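Local coordinates for uncharacterized protein YacP (Bacillus subtilis, PDB 5MQ8), which is the endoribonuclease Rae1, which takes part in ribosome-dependent mRNA decay, at residues E82-L87 against W109-Q114; A95-V100 against G115-S120. All blocks are in the same frame, centred on the assembly; numbering follows the deposited sequence.

Interaction 1: residues E82-L87 against W109-Q114; sequences ERIEKL and WAIFGQ
Gln114 NE2 makes two bonds, one to Glu85 and one within its own turn. In this PIN-like NYN domain the contact sets the 3-10 turn 110-113, which lies between strands 98-101 and 117-119, against helix 80-90. The stronger bond runs to Glu85 OE1 at 2.8 Å and is close to straight, with 165° at the hydrogen. OE1 uses its anti lone pair, and it lies almost in the plane of the Gln114 amide. The carboxylate and amide planes are themselves turned 58° apart. The second bond, from Gln114 NE2 to Ala110 O at 3.1 Å, is weak. It ties the side chain back to the start of the turn. Gln114 OE1 accepts from Gln89 NE2, further along helix 80-90, so both ends of the amide are held and its rotation is fixed.

Glu85 reaches the amide with CG anti to the backbone N (chi1 -174°) and an extended chain beyond it. At the end of that chain, Glu85 OE1 also rests 3.5 Å from Ala110 CB. The remaining contacts are apolar. Ile111 CG1 lies over the helix backbone, 4.2 Å from Glu85 CA. Ile84 CG2 meets Ile111 CG2 at 4.3 Å. Trp109 NE1 bonds Asp104 OD2, and its backbone N bonds Asp81 OD2. The edge of its six-membered ring meets Ile84 CD1, which sits in the ring plane, 3.9 Å from both Trp109 CZ3 and CH2.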
# COMPACT_ATOMS: atom_id res chain seq x y z
N GLU A 82 -30.16 -17.26 11.72
CA GLU A 82 -30.99 -18.07 10.83
C GLU A 82 -30.28 -18.25 9.48
O GLU A 82 -30.22 -19.37 8.97
CB GLU A 82 -32.39 -17.46 10.65
CG GLU A 82 -33.22 -17.53 11.92
CD GLU A 82 -34.53 -16.76 11.93
OE1 GLU A 82 -34.73 -15.88 11.06
OE2 GLU A 82 -35.34 -17.01 12.85
N ARG A 83 -29.70 -17.16 8.93
CA ARG A 83 -28.93 -17.21 7.69
C ARG A 83 -27.67 -18.05 7.85
O ARG A 83 -27.37 -18.88 7.00
CB ARG A 83 -28.64 -15.81 7.12
CG ARG A 83 -27.84 -15.80 5.80
CD ARG A 83 -28.52 -16.54 4.65
NE ARG A 83 -29.77 -15.88 4.29
CZ ARG A 83 -30.04 -15.37 3.09
NH1 ARG A 83 -29.18 -15.52 2.09
NH2 ARG A 83 -31.19 -14.75 2.88
N ILE A 84 -26.97 -17.88 8.98
CA ILE A 84 -25.77 -18.64 9.31
C ILE A 84 -26.08 -20.15 9.37
O ILE A 84 -25.32 -20.95 8.81
CB ILE A 84 -25.07 -18.07 10.58
CG1 ILE A 84 -24.28 -16.79 10.21
CG2 ILE A 84 -24.14 -19.11 11.22
CD1 ILE A 84 -23.89 -15.88 11.37
N GLU A 85 -27.24 -20.53 9.96
CA GLU A 85 -27.68 -21.93 10.00
C GLU A 85 -27.92 -22.48 8.58
O GLU A 85 -27.47 -23.59 8.28
CB GLU A 85 -28.96 -22.06 10.85
CG GLU A 85 -29.42 -23.50 11.08
CD GLU A 85 -30.78 -23.65 11.73
OE1 GLU A 85 -30.91 -24.54 12.60
OE2 GLU A 85 -31.70 -22.88 11.39
N LYS A 86 -28.60 -21.71 7.71
CA LYS A 86 -28.89 -22.09 6.32
C LYS A 86 -27.58 -22.30 5.56
O LYS A 86 -27.44 -23.31 4.87
CB LYS A 86 -29.74 -21.02 5.61
CG LYS A 86 -31.21 -21.07 5.97
CD LYS A 86 -31.92 -19.80 5.53
CE LYS A 86 -33.26 -19.62 6.20
NZ LYS A 86 -33.88 -18.31 5.88
N LEU A 87 -26.59 -21.38 5.73
CA LEU A 87 -25.28 -21.48 5.10
C LEU A 87 -24.50 -22.70 5.57
O LEU A 87 -23.94 -23.41 4.73
CB LEU A 87 -24.45 -20.20 5.34
CG LEU A 87 -24.87 -19.00 4.51
CD1 LEU A 87 -24.47 -17.74 5.19
CD2 LEU A 87 -24.29 -19.09 3.09
N TRP A 109 -29.42 -19.34 18.01
CA TRP A 109 -28.15 -19.94 17.58
C TRP A 109 -28.27 -21.47 17.54
O TRP A 109 -27.43 -22.18 18.09
CB TRP A 109 -26.96 -19.44 18.43
CG TRP A 109 -26.67 -17.99 18.20
CD1 TRP A 109 -27.04 -16.95 19.01
CD2 TRP A 109 -26.10 -17.41 17.02
NE1 TRP A 109 -26.69 -15.75 18.42
CE2 TRP A 109 -26.13 -16.00 17.19
CE3 TRP A 109 -25.54 -17.94 15.84
CZ2 TRP A 109 -25.65 -15.12 16.21
CZ3 TRP A 109 -25.05 -17.06 14.87
CH2 TRP A 109 -25.12 -15.67 15.06
N ALA A 110 -29.35 -21.96 16.91
CA ALA A 110 -29.69 -23.39 16.76
C ALA A 110 -28.56 -24.21 16.12
O ALA A 110 -28.44 -25.40 16.43
CB ALA A 110 -30.97 -23.55 15.96
N ILE A 111 -27.70 -23.57 15.30
CA ILE A 111 -26.56 -24.20 14.63
C ILE A 111 -25.51 -24.74 15.62
O ILE A 111 -24.76 -25.66 15.26
CB ILE A 111 -25.95 -23.24 13.56
CG1 ILE A 111 -25.11 -24.03 12.52
CG2 ILE A 111 -25.18 -22.06 14.19
CD1 ILE A 111 -23.85 -23.37 12.11
N PHE A 112 -25.46 -24.21 16.86
CA PHE A 112 -24.49 -24.66 17.85
C PHE A 112 -24.84 -26.04 18.45
O PHE A 112 -24.02 -26.62 19.17
CB PHE A 112 -24.26 -23.59 18.93
CG PHE A 112 -23.57 -22.35 18.40
CD1 PHE A 112 -22.49 -22.45 17.52
CD2 PHE A 112 -23.96 -21.08 18.83
CE1 PHE A 112 -21.87 -21.30 17.02
CE2 PHE A 112 -23.33 -19.94 18.34
CZ PHE A 112 -22.29 -20.05 17.44
N GLY A 113 -26.01 -26.55 18.08
CA GLY A 113 -26.48 -27.89 18.43
C GLY A 113 -26.40 -28.81 17.22
O GLY A 113 -26.88 -29.95 17.28
N GLN A 114 -25.79 -28.33 16.12
CA GLN A 114 -25.64 -29.06 14.86
C GLN A 114 -24.16 -29.24 14.43
O GLN A 114 -23.86 -29.34 13.23
CB GLN A 114 -26.45 -28.38 13.73
CG GLN A 114 -27.95 -28.50 13.88
CD GLN A 114 -28.67 -27.50 13.02
OE1 GLN A 114 -28.71 -27.60 11.79
NE2 GLN A 114 -29.27 -26.51 13.66

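Interaction 2: residues A95-V100 against G115-S120; sequences ATQIHV and GALRKS
His99 and Leu117 are paired neighbours on the last two strands of the parallel sheet of this PIN-like domain. Three backbone bonds join the strands. Leu117 N donates to Ile98 O (3.0 Å), Val100 N to Leu117 O (2.8 Å) and Lys119 N to Val100 O (2.8 Å). Leu117 is thus bonded through both its N and its O to the residues flanking His99, the pattern of a parallel bridge. The short strand axes diverge by 36°.

His99 CB lies 3.7 Å from Lys119 NZ. With CG beside the backbone N (chi1 -62°), the ring runs alongside Leu117, pointing the same way. CG and ND1 also lie close to Lys119 NZ, the ammonium oblique to the ring. His99 ND1 is 2.8 Å from a water; the same water accepts a bond from Lys119 NZ. CE1 touches Leu117 CD1 at 3.8 Å. NE2, at the far end, bonds Asp2 OD2. Leu117 CD1 also packs on the side chain of Gln97, the two crossing at about a right angle.

On the other face of the sheet, Ala116 CB meets Ile98 CG2 at 4.1 Å and Val100 CG2 at 4.2 Å. Helix 80-90 covers that face.

The imidazole is therefore held on two sides, by Asp2 and by the shared water. The carboxylate would tend to stabilise a positive ring and the ammonium to oppose it, so the two may partly cancel.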
# COMPACT_ATOMS: atom_id res chain seq x y z
N ALA A 95 -15.78 -33.85 5.69
CA ALA A 95 -14.42 -33.33 5.85
C ALA A 95 -14.33 -31.82 6.18
O ALA A 95 -13.25 -31.23 6.05
CB ALA A 95 -13.59 -33.66 4.61
N THR A 96 -15.45 -31.19 6.64
CA THR A 96 -15.48 -29.75 6.92
C THR A 96 -15.97 -29.41 8.33
O THR A 96 -17.01 -29.92 8.75
CB THR A 96 -16.30 -29.05 5.81
OG1 THR A 96 -15.49 -28.91 4.64
CG2 THR A 96 -16.85 -27.69 6.21
N GLN A 97 -15.24 -28.51 9.04
CA GLN A 97 -15.62 -27.98 10.35
C GLN A 97 -16.10 -26.52 10.22
O GLN A 97 -15.34 -25.65 9.77
CB GLN A 97 -14.49 -28.11 11.39
CG GLN A 97 -14.86 -27.63 12.81
CD GLN A 97 -16.00 -28.40 13.45
OE1 GLN A 97 -17.16 -27.98 13.44
NE2 GLN A 97 -15.69 -29.56 14.01
N ILE A 98 -17.37 -26.28 10.60
CA ILE A 98 -18.00 -24.97 10.58
C ILE A 98 -17.68 -24.23 11.89
O ILE A 98 -17.87 -24.78 12.97
CB ILE A 98 -19.54 -25.06 10.31
CG1 ILE A 98 -19.89 -25.81 8.98
CG2 ILE A 98 -20.23 -23.68 10.37
CD1 ILE A 98 -19.40 -25.21 7.64
N HIS A 99 -17.19 -23.00 11.77
CA HIS A 99 -16.92 -22.11 12.89
C HIS A 99 -17.82 -20.91 12.73
O HIS A 99 -18.01 -20.43 11.61
CB HIS A 99 -15.46 -21.67 12.92
CG HIS A 99 -14.49 -22.80 13.09
ND1 HIS A 99 -14.03 -23.17 14.34
CD2 HIS A 99 -13.90 -23.58 12.15
CE1 HIS A 99 -13.19 -24.17 14.13
NE2 HIS A 99 -13.08 -24.46 12.83
N VAL A 100 -18.42 -20.42 13.82
CA VAL A 100 -19.29 -19.26 13.79
C VAL A 100 -18.75 -18.20 14.74
O VAL A 100 -18.66 -18.45 15.95
CB VAL A 100 -20.78 -19.57 14.08
CG1 VAL A 100 -21.65 -18.31 13.94
CG2 VAL A 100 -21.30 -20.68 13.16
N GLY A 115 -23.26 -29.28 15.41
CA GLY A 115 -21.83 -29.50 15.18
C GLY A 115 -20.95 -28.28 14.98
O GLY A 115 -19.72 -28.41 15.01
N ALA A 116 -21.55 -27.09 14.76
CA ALA A 116 -20.78 -25.86 14.56
C ALA A 116 -20.13 -25.40 15.85
O ALA A 116 -20.72 -25.54 16.93
CB ALA A 116 -21.67 -24.76 14.00
N LEU A 117 -18.90 -24.87 15.74
CA LEU A 117 -18.14 -24.37 16.88
C LEU A 117 -18.28 -22.86 17.00
O LEU A 117 -18.31 -22.15 16.00
CB LEU A 117 -16.65 -24.78 16.79
CG LEU A 117 -16.35 -26.28 16.93
CD1 LEU A 117 -14.93 -26.60 16.51
CD2 LEU A 117 -16.59 -26.77 18.37
N ARG A 118 -18.37 -22.39 18.23
CA ARG A 118 -18.55 -20.98 18.53
C ARG A 118 -17.22 -20.31 18.78
O ARG A 118 -16.42 -20.78 19.60
CB ARG A 118 -19.52 -20.80 19.71
CG ARG A 118 -19.49 -19.44 20.36
CD ARG A 118 -20.57 -19.29 21.39
NE ARG A 118 -21.04 -17.92 21.33
CZ ARG A 118 -22.31 -17.54 21.21
NH1 ARG A 118 -23.28 -18.44 21.26
NH2 ARG A 118 -22.62 -16.27 21.10
N LYS A 119 -16.98 -19.19 18.09
CA LYS A 119 -15.80 -18.35 18.23
C LYS A 119 -16.30 -16.99 18.69
O LYS A 119 -17.21 -16.42 18.09
CB LYS A 119 -15.04 -18.27 16.89
CG LYS A 119 -13.69 -17.60 16.98
CD LYS A 119 -13.04 -17.40 15.60
CE LYS A 119 -12.13 -18.53 15.17
NZ LYS A 119 -12.86 -19.76 14.81
N SER A 120 -15.76 -16.49 19.80
CA SER A 120 -16.19 -15.20 20.32
C SER A 120 -15.65 -14.03 19.49
O SER A 120 -14.66 -14.18 18.75
CB SER A 120 -15.78 -15.04 21.78
OG SER A 120 -14.38 -14.95 21.90
O HOH W 1 -13.59 -21.92 16.79

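Interactions 1 and 2 are neighbours, with centres about 10 Å apart, and their segments alternate along the chain. Helix 80-90 leads to strand 98-101, and the turn of 109-114 runs straight into 115-120. Val100 of interaction 2 is one place where the two meet. Its CG1 lies 3.7 Å from Trp109 CZ3 and its CB 3.6 Å from Phe112 CE1, while its backbone belongs to the strand pairing. Val100 also packs on Ile84, and Ile111 on Ala116. Helix, turn and strands thus form one apolar layer at this edge of the sheet. Trp109 also touches Asp7, near the strand ends where PIN-domain nucleases usually carry acidic active-site residues.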